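Side-chain contacts in alpha-glucosidase (Pseudoalteromonas sp. K8, PDB 5HQA), which probably hydrolyses alpha-glucosidic bonds as a chloride-activated family 97 glycoside hydrolase, holding a calcium ion in the region where acarbose binds: residues A[40-43]-A[44-47]; A[398-401]-A[402-406]; A[530-533]-A[534-538]; A[625-628]-A[629-632]. One frame throughout, in Å; residues are numbered along the deposited sequence.

Contact 1 of 4, residues A[40-43]-A[44-47]; sequences FEFK and QHAP
Phe42 and His45 lie side by side at a sharp chain reversal, where strand 30-42 of the N-terminal beta domain, probably related to the galactose-mutarotase beta-sandwich clan, gives way to a loop that runs back at 162° to it. The aromatic part is an offset edge-to-face pair: the edge of the His45 imidazole is turned toward the face of the Phe42 ring, with centroids 5.2 Å apart and planes at 71°. His45 CG, anti to its backbone N (chi1 -160°), sets the imidazole alongside the Phe42 ring. Apolar contact comes from the base of the histidine, whose CB lies 3.6 Å from Phe42 CD2. From the adjoining strand 122-134, Ile123 and Ile125 also pack on the phenylalanine.

Polar contacts are partly indirect. A water accepts from Phe42 N at 2.8 Å and donates to His45 O, so it bridges the two limbs where the backbones have no direct bond. Within the returning limb, His45 ND1 donates to a lone pair of Ala46 O at 2.8 Å, which helps fix the rotation of the imidazole. That same Ala46 O sits at the edge of the Phe42 ring, 3.3 Å from CD2.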
# COMPACT_ATOMS: atom_id res chain seq x y z
N PHE A 40 12.40 -20.55 15.83
CA PHE A 40 11.01 -20.57 16.29
C PHE A 40 10.90 -21.09 17.71
O PHE A 40 11.67 -21.97 18.12
CB PHE A 40 10.10 -21.48 15.44
CG PHE A 40 10.02 -21.12 13.99
CD1 PHE A 40 9.17 -20.11 13.57
CD2 PHE A 40 10.77 -21.80 13.06
CE1 PHE A 40 9.09 -19.78 12.21
CE2 PHE A 40 10.70 -21.47 11.70
CZ PHE A 40 9.86 -20.47 11.28
N GLU A 41 9.90 -20.58 18.44
CA GLU A 41 9.36 -21.23 19.62
C GLU A 41 7.90 -21.58 19.37
O GLU A 41 7.19 -20.85 18.66
CB GLU A 41 9.49 -20.33 20.87
CG GLU A 41 10.93 -20.08 21.25
CD GLU A 41 11.09 -19.23 22.48
OE1 GLU A 41 10.07 -18.83 23.09
OE2 GLU A 41 12.25 -18.95 22.86
N PHE A 42 7.45 -22.69 19.97
CA PHE A 42 6.11 -23.23 19.79
C PHE A 42 5.44 -23.36 21.14
O PHE A 42 6.09 -23.39 22.18
CB PHE A 42 6.14 -24.61 19.11
CG PHE A 42 6.94 -24.65 17.84
CD1 PHE A 42 6.37 -24.26 16.64
CD2 PHE A 42 8.25 -25.10 17.85
CE1 PHE A 42 7.11 -24.30 15.47
CE2 PHE A 42 8.99 -25.15 16.68
CZ PHE A 42 8.42 -24.75 15.49
N LYS A 43 4.11 -23.47 21.11
CA LYS A 43 3.37 -23.63 22.36
C LYS A 43 3.75 -24.94 23.04
O LYS A 43 3.99 -24.97 24.26
CB LYS A 43 1.87 -23.59 22.10
CG LYS A 43 1.05 -23.86 23.35
CD LYS A 43 -0.43 -23.76 23.07
CE LYS A 43 -1.22 -24.28 24.26
NZ LYS A 43 -2.63 -24.55 23.86
N GLN A 44 3.82 -26.02 22.28
CA GLN A 44 4.09 -27.33 22.84
C GLN A 44 5.32 -28.00 22.24
O GLN A 44 6.11 -28.60 22.97
CB GLN A 44 2.85 -28.23 22.67
CG GLN A 44 3.01 -29.63 23.24
CD GLN A 44 3.33 -29.62 24.73
OE1 GLN A 44 2.72 -28.88 25.51
NE2 GLN A 44 4.29 -30.46 25.14
N HIS A 45 5.50 -27.90 20.94
CA HIS A 45 6.66 -28.48 20.29
C HIS A 45 7.95 -27.90 20.87
O HIS A 45 7.99 -26.75 21.33
CB HIS A 45 6.59 -28.21 18.78
CG HIS A 45 7.44 -29.13 17.97
ND1 HIS A 45 8.79 -28.93 17.79
CD2 HIS A 45 7.13 -30.25 17.27
CE1 HIS A 45 9.28 -29.89 17.02
NE2 HIS A 45 8.29 -30.71 16.70
N ALA A 46 9.01 -28.71 20.87
CA ALA A 46 10.32 -28.23 21.30
C ALA A 46 10.82 -27.14 20.35
O ALA A 46 10.49 -27.14 19.16
CB ALA A 46 11.32 -29.39 21.34
N PRO A 47 11.62 -26.19 20.84
CA PRO A 47 11.99 -25.03 20.01
C PRO A 47 12.97 -25.37 18.90
O PRO A 47 13.75 -26.33 18.97
CB PRO A 47 12.63 -24.06 21.02
CG PRO A 47 13.13 -24.94 22.11
CD PRO A 47 12.12 -26.06 22.22
O HOH W 1 9.25 -24.24 21.52

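Contact 2 of 4, residues A[398-401]-A[402-406]; sequences RIDK and NGIAR
Asp400 and Arg406 form the salt bridge of this turn: both NE and NH2 of the arginine grip the single oxygen OD2, NH2 at 3.0 Å, side-on and in the guanidinium plane. The carboxylate is turned 54° from that plane. Ile404 CG2 sits over one face of the Arg406 guanidinium. The other oxygen, Asp400 OD1, accepts two backbone donors from opposite faces of the carboxylate, Asn402 N at 2.9 Å and Ile404 N at 3.0 Å; the first makes an Asx turn. Asp400 CG lies between its backbone N and carbonyl carbon (chi1 74°), which folds the carboxylate in over the turn. Putting an alanine here would probably leave Asn402 N and Ile404 N without their shared acceptor and the Arg406 guanidinium without its carboxylate mate.

Backbone bonds continue the ladder, with Asp400 N donating to Ile404 O at 2.9 Å, Gly403 N to Asp400 O at 2.8 Å, and Arg398 paired with Arg406 in both directions. Arg398 lays one guanidinium face over Arg406 CG, 3.9 Å from Arg398 NH1; Glu408 takes Arg398 NE in a salt bridge, and Phe414 meets the Arg398 guanidinium in a cation-pi contact. On the other face of the hairpin, Ile399 CD1 rests 4.0 Å from Ala405 CB. With the positive phi of Gly403, the bonds at Asp400 N and O make this a type I turn plus G1 bulge beta hairpin.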
# COMPACT_ATOMS: atom_id res chain seq x y z
N ARG A 398 -15.27 -11.50 15.65
CA ARG A 398 -15.73 -12.72 15.00
C ARG A 398 -16.56 -13.53 15.98
O ARG A 398 -16.44 -13.38 17.20
CB ARG A 398 -14.57 -13.57 14.47
CG ARG A 398 -13.74 -14.21 15.56
CD ARG A 398 -12.58 -15.02 14.98
NE ARG A 398 -11.79 -15.63 16.04
CZ ARG A 398 -11.92 -16.90 16.43
NH1 ARG A 398 -11.15 -17.36 17.41
NH2 ARG A 398 -12.80 -17.69 15.84
N ILE A 399 -17.43 -14.37 15.44
CA ILE A 399 -18.22 -15.31 16.22
C ILE A 399 -17.63 -16.69 15.97
O ILE A 399 -17.56 -17.14 14.81
CB ILE A 399 -19.70 -15.27 15.83
CG1 ILE A 399 -20.24 -13.84 15.93
CG2 ILE A 399 -20.50 -16.20 16.72
CD1 ILE A 399 -20.21 -13.27 17.33
N ASP A 400 -17.20 -17.38 17.03
CA ASP A 400 -16.55 -18.66 16.82
C ASP A 400 -17.59 -19.77 16.62
O ASP A 400 -18.80 -19.53 16.64
CB ASP A 400 -15.55 -18.96 17.94
CG ASP A 400 -16.19 -19.36 19.28
OD1 ASP A 400 -17.41 -19.65 19.39
OD2 ASP A 400 -15.41 -19.41 20.26
N LYS A 401 -17.09 -21.00 16.43
CA LYS A 401 -17.96 -22.14 16.10
C LYS A 401 -19.03 -22.38 17.15
O LYS A 401 -20.08 -22.95 16.84
CB LYS A 401 -17.11 -23.40 15.93
CG LYS A 401 -16.18 -23.67 17.12
CD LYS A 401 -15.37 -24.96 16.96
CE LYS A 401 -13.89 -24.73 17.28
NZ LYS A 401 -13.67 -23.99 18.57
N ASN A 402 -18.80 -21.95 18.40
CA ASN A 402 -19.76 -22.14 19.47
C ASN A 402 -20.61 -20.90 19.71
O ASN A 402 -21.30 -20.82 20.73
CB ASN A 402 -19.05 -22.56 20.74
CG ASN A 402 -18.40 -23.91 20.61
OD1 ASN A 402 -17.17 -24.04 20.65
ND2 ASN A 402 -19.22 -24.94 20.42
N GLY A 403 -20.61 -19.95 18.78
CA GLY A 403 -21.41 -18.76 18.94
C GLY A 403 -20.86 -17.75 19.92
O GLY A 403 -21.60 -16.86 20.35
N ILE A 404 -19.59 -17.84 20.28
CA ILE A 404 -18.99 -16.92 21.25
C ILE A 404 -18.17 -15.87 20.50
O ILE A 404 -17.37 -16.20 19.62
CB ILE A 404 -18.13 -17.67 22.27
CG1 ILE A 404 -19.01 -18.65 23.07
CG2 ILE A 404 -17.43 -16.68 23.21
CD1 ILE A 404 -18.22 -19.71 23.81
N ALA A 405 -18.37 -14.60 20.87
CA ALA A 405 -17.63 -13.51 20.25
C ALA A 405 -16.18 -13.50 20.71
O ALA A 405 -15.88 -13.71 21.89
CB ALA A 405 -18.28 -12.18 20.60
N ARG A 406 -15.27 -13.27 19.77
CA ARG A 406 -13.85 -13.11 20.04
C ARG A 406 -13.37 -11.84 19.36
O ARG A 406 -13.87 -11.47 18.29
CB ARG A 406 -13.03 -14.29 19.50
CG ARG A 406 -13.54 -15.65 19.91
CD ARG A 406 -13.24 -15.97 21.38
NE ARG A 406 -13.84 -17.25 21.72
CZ ARG A 406 -14.07 -17.69 22.95
NH1 ARG A 406 -13.74 -16.94 24.00
NH2 ARG A 406 -14.64 -18.87 23.12

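Contact 3 of 4, residues A[530-533]-A[534-538]; sequences AADL and PKNYL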
# COMPACT_ATOMS: atom_id res chain seq x y z
N ALA A 530 -10.98 11.01 -7.88
CA ALA A 530 -11.11 12.46 -7.79
C ALA A 530 -12.07 12.67 -6.64
O ALA A 530 -13.29 12.55 -6.80
CB ALA A 530 -11.60 13.06 -9.10
N ALA A 531 -11.52 12.95 -5.46
CA ALA A 531 -12.25 12.81 -4.20
C ALA A 531 -13.25 13.93 -3.93
O ALA A 531 -14.13 13.75 -3.08
CB ALA A 531 -11.25 12.75 -3.04
N ASP A 532 -13.15 15.07 -4.61
CA ASP A 532 -13.93 16.23 -4.19
C ASP A 532 -15.37 16.17 -4.71
O ASP A 532 -15.73 15.33 -5.54
CB ASP A 532 -13.27 17.52 -4.67
CG ASP A 532 -13.48 18.68 -3.72
OD1 ASP A 532 -14.44 18.64 -2.91
OD2 ASP A 532 -12.69 19.65 -3.80
N LEU A 533 -16.19 17.09 -4.21
CA LEU A 533 -17.54 17.25 -4.73
C LEU A 533 -17.46 17.72 -6.18
O LEU A 533 -16.63 18.57 -6.51
CB LEU A 533 -18.31 18.27 -3.90
CG LEU A 533 -18.26 18.09 -2.38
CD1 LEU A 533 -19.07 19.19 -1.68
CD2 LEU A 533 -18.78 16.73 -2.01
N PRO A 534 -18.32 17.20 -7.07
CA PRO A 534 -18.26 17.63 -8.48
C PRO A 534 -18.27 19.14 -8.68
O PRO A 534 -17.51 19.64 -9.52
CB PRO A 534 -19.51 16.97 -9.08
CG PRO A 534 -19.68 15.72 -8.25
CD PRO A 534 -19.31 16.13 -6.85
N LYS A 535 -19.08 19.88 -7.93
CA LYS A 535 -19.14 21.32 -8.14
C LYS A 535 -17.79 21.98 -7.90
O LYS A 535 -17.50 23.03 -8.48
CB LYS A 535 -20.20 21.95 -7.23
CG LYS A 535 -19.88 21.85 -5.76
CD LYS A 535 -20.96 22.52 -4.91
CE LYS A 535 -20.62 22.43 -3.43
NZ LYS A 535 -21.65 23.07 -2.57
N ASN A 536 -16.95 21.38 -7.05
CA ASN A 536 -15.65 21.98 -6.78
C ASN A 536 -14.69 21.79 -7.95
O ASN A 536 -13.79 22.61 -8.15
CB ASN A 536 -15.08 21.41 -5.49
CG ASN A 536 -15.86 21.88 -4.29
OD1 ASN A 536 -16.43 22.97 -4.32
ND2 ASN A 536 -15.92 21.06 -3.24
N TYR A 537 -14.88 20.74 -8.75
CA TYR A 537 -14.11 20.60 -9.98
C TYR A 537 -14.61 21.55 -11.05
O TYR A 537 -13.82 22.14 -11.80
CB TYR A 537 -14.17 19.15 -10.46
CG TYR A 537 -13.47 18.20 -9.52
CD1 TYR A 537 -12.15 18.42 -9.13
CD2 TYR A 537 -14.13 17.10 -9.00
CE1 TYR A 537 -11.50 17.56 -8.27
CE2 TYR A 537 -13.48 16.23 -8.13
CZ TYR A 537 -12.17 16.46 -7.77
OH TYR A 537 -11.50 15.61 -6.91
N LEU A 538 -15.93 21.72 -11.15
CA LEU A 538 -16.50 22.64 -12.13
C LEU A 538 -16.06 24.08 -11.88
O LEU A 538 -16.07 24.90 -12.81
CB LEU A 538 -18.03 22.55 -12.11
CG LEU A 538 -18.63 21.20 -12.50
CD1 LEU A 538 -20.15 21.23 -12.38
CD2 LEU A 538 -18.22 20.83 -13.91
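Tyr537, its CG anti to the carbonyl carbon (chi1 -66°), reaches back from the helix to Asp532, and its hydroxyl accepts the aspartate's backbone N-H at 2.9 Å in a nearly straight bond (169°). The hydroxyl donates in turn to Gly493 O, so OH works as acceptor and donor at once. Asp532 OD1 takes two donors on one face of its carboxylate: Leu533 N at 2.7 Å and Asn536 ND2 at 2.9 Å. The amide of Asn536 meets it in its own plane, although the two flat groups are turned 56° apart. OD2 is satisfied elsewhere, by the backbone N-H groups of Phe495 and Asp496.

These bonds form where the loop after strand 527-529 of the TIM-barrel-type catalytic domain turns into helix 534-538; the side chain of Ala531 is about 9 Å from the bound acarbose unit. Leu533 O accepts Asn536 N at 2.9 Å from above the carbonyl plane.

Packing accompanies these bonds. Ala530 CB lies 3.7 Å from Tyr537 CZ, and Asp532 CB touches the same atom. The tyrosine ring also stacks on Phe544 and meets Phe495 edge-to-face, while the Leu533 and Lys535 side chains lie side by side, Leu533 CD1 4.0 Å from Lys535 CE.

Contact 4 of 4, residues A[625-628]-A[629-632]; sequences KNNP and YDLT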
# COMPACT_ATOMS: atom_id res chain seq x y z
N LYS A 625 -0.63 27.86 3.59
CA LYS A 625 -1.45 28.27 4.73
C LYS A 625 -2.59 29.20 4.31
O LYS A 625 -3.77 28.92 4.56
CB LYS A 625 -0.58 28.94 5.79
CG LYS A 625 0.40 27.97 6.43
CD LYS A 625 1.28 28.64 7.48
CE LYS A 625 2.22 27.62 8.11
NZ LYS A 625 3.22 28.29 8.98
N ASN A 626 -2.25 30.32 3.68
CA ASN A 626 -3.26 31.30 3.32
C ASN A 626 -3.31 31.60 1.83
O ASN A 626 -4.21 32.32 1.40
CB ASN A 626 -3.05 32.59 4.12
CG ASN A 626 -3.22 32.36 5.61
OD1 ASN A 626 -4.33 32.07 6.07
ND2 ASN A 626 -2.14 32.44 6.36
N ASN A 627 -2.41 31.03 1.03
CA ASN A 627 -2.48 31.27 -0.41
C ASN A 627 -2.29 29.96 -1.18
O ASN A 627 -1.41 29.88 -2.04
CB ASN A 627 -1.43 32.31 -0.81
CG ASN A 627 -1.72 32.93 -2.15
OD1 ASN A 627 -2.86 32.93 -2.62
ND2 ASN A 627 -0.68 33.49 -2.78
N PRO A 628 -3.09 28.92 -0.91
CA PRO A 628 -2.83 27.62 -1.55
C PRO A 628 -3.29 27.52 -2.99
O PRO A 628 -2.89 26.57 -3.67
CB PRO A 628 -3.64 26.64 -0.68
CG PRO A 628 -4.83 27.47 -0.26
CD PRO A 628 -4.29 28.87 -0.04
N TYR A 629 -4.12 28.44 -3.48
CA TYR A 629 -4.71 28.25 -4.79
C TYR A 629 -3.92 28.89 -5.93
O TYR A 629 -4.23 28.62 -7.09
CB TYR A 629 -6.14 28.79 -4.83
CG TYR A 629 -7.09 28.14 -3.84
CD1 TYR A 629 -7.43 26.79 -3.96
CD2 TYR A 629 -7.65 28.87 -2.81
CE1 TYR A 629 -8.31 26.19 -3.05
CE2 TYR A 629 -8.53 28.28 -1.90
CZ TYR A 629 -8.85 26.94 -2.03
OH TYR A 629 -9.73 26.36 -1.14
N ASP A 630 -2.94 29.74 -5.64
CA ASP A 630 -2.17 30.35 -6.73
C ASP A 630 -1.55 29.26 -7.58
O ASP A 630 -0.82 28.40 -7.08
CB ASP A 630 -1.10 31.28 -6.18
CG ASP A 630 -1.65 32.63 -5.76
OD1 ASP A 630 -2.88 32.79 -5.64
OD2 ASP A 630 -0.83 33.55 -5.55
N LEU A 631 -1.84 29.29 -8.88
CA LEU A 631 -1.50 28.21 -9.78
C LEU A 631 -1.07 28.80 -11.12
O LEU A 631 -1.65 29.78 -11.59
CB LEU A 631 -2.69 27.28 -9.98
CG LEU A 631 -2.47 26.05 -10.86
CD1 LEU A 631 -1.69 25.00 -10.10
CD2 LEU A 631 -3.81 25.50 -11.32
N THR A 632 -0.04 28.20 -11.72
CA THR A 632 0.39 28.56 -13.07
C THR A 632 0.31 27.32 -13.94
O THR A 632 0.76 26.24 -13.53
CB THR A 632 1.81 29.12 -13.06
OG1 THR A 632 1.83 30.33 -12.31
CG2 THR A 632 2.30 29.40 -14.49
O HOH W 2 -4.93 31.10 -2.79
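Pro628 places CG over one face of the Tyr629 ring, toward its rim and 4.1 Å from the centroid, a CH-pi contact between sequence neighbours whose side chains point the same way. The hydroxyl at the far end of that ring is hydrogen-bonded to Ser498 OG and Leu497 N, and Pro628 itself packs on Leu497, so the pair leans against a loop of the preceding catalytic region. The other flat pair is the amide of Asn627 and the carboxylate of Asp630, whose planes stand 80° apart. Asn627 ND2 makes a weak hydrogen bond to Asp630 OD2 at 2.8 Å, bent to 142°, while its stronger partner is the backbone oxygen of Asn621.

The amide oxygen has a different neighbour: a water donates to Asn627 OD1 at 2.8 Å and accepts from Tyr629 N at 2.9 Å, linking the side chain to the backbone just beyond the proline. Asn627 CG stands anti to its backbone N (chi1 -161°), which carries the amide forward to the residues after Pro628. A leucine in place of Asn627 would probably cost Asp630 OD2 and Asn621 O a donor and the water an acceptor.

All this lies in the loop leading from strand 611-618 into strand 631-638 of the C-terminal beta domain. Asn627 OD1 and Asp630 OD1 are both acceptors, only 3.0 Å apart; their closeness is likely to be unfavourable if the carboxylate is charged, and the weak ND2 bond and the water's donated hydrogen may partly offset it.

Overall arrangement
Following the chain, contact 1 turns the end of strand 30-42 back within the N-terminal beta domain, and contact 2 closes the hairpin of strands 396-399 and 405-408, which belongs to the catalytic region; their centres are about 27 Å apart. Contact 3 turns the chain from strand 527-529 into helix 534-538, and contact 4 shapes the approach to strand 631-638 in the C-terminal beta domain. All four are local and come in series, so none nests in or crosses another. Contacts 3 and 4 lie closest, about 18 Å between centres, and both reach the loop around residues 495-498 of the catalytic region.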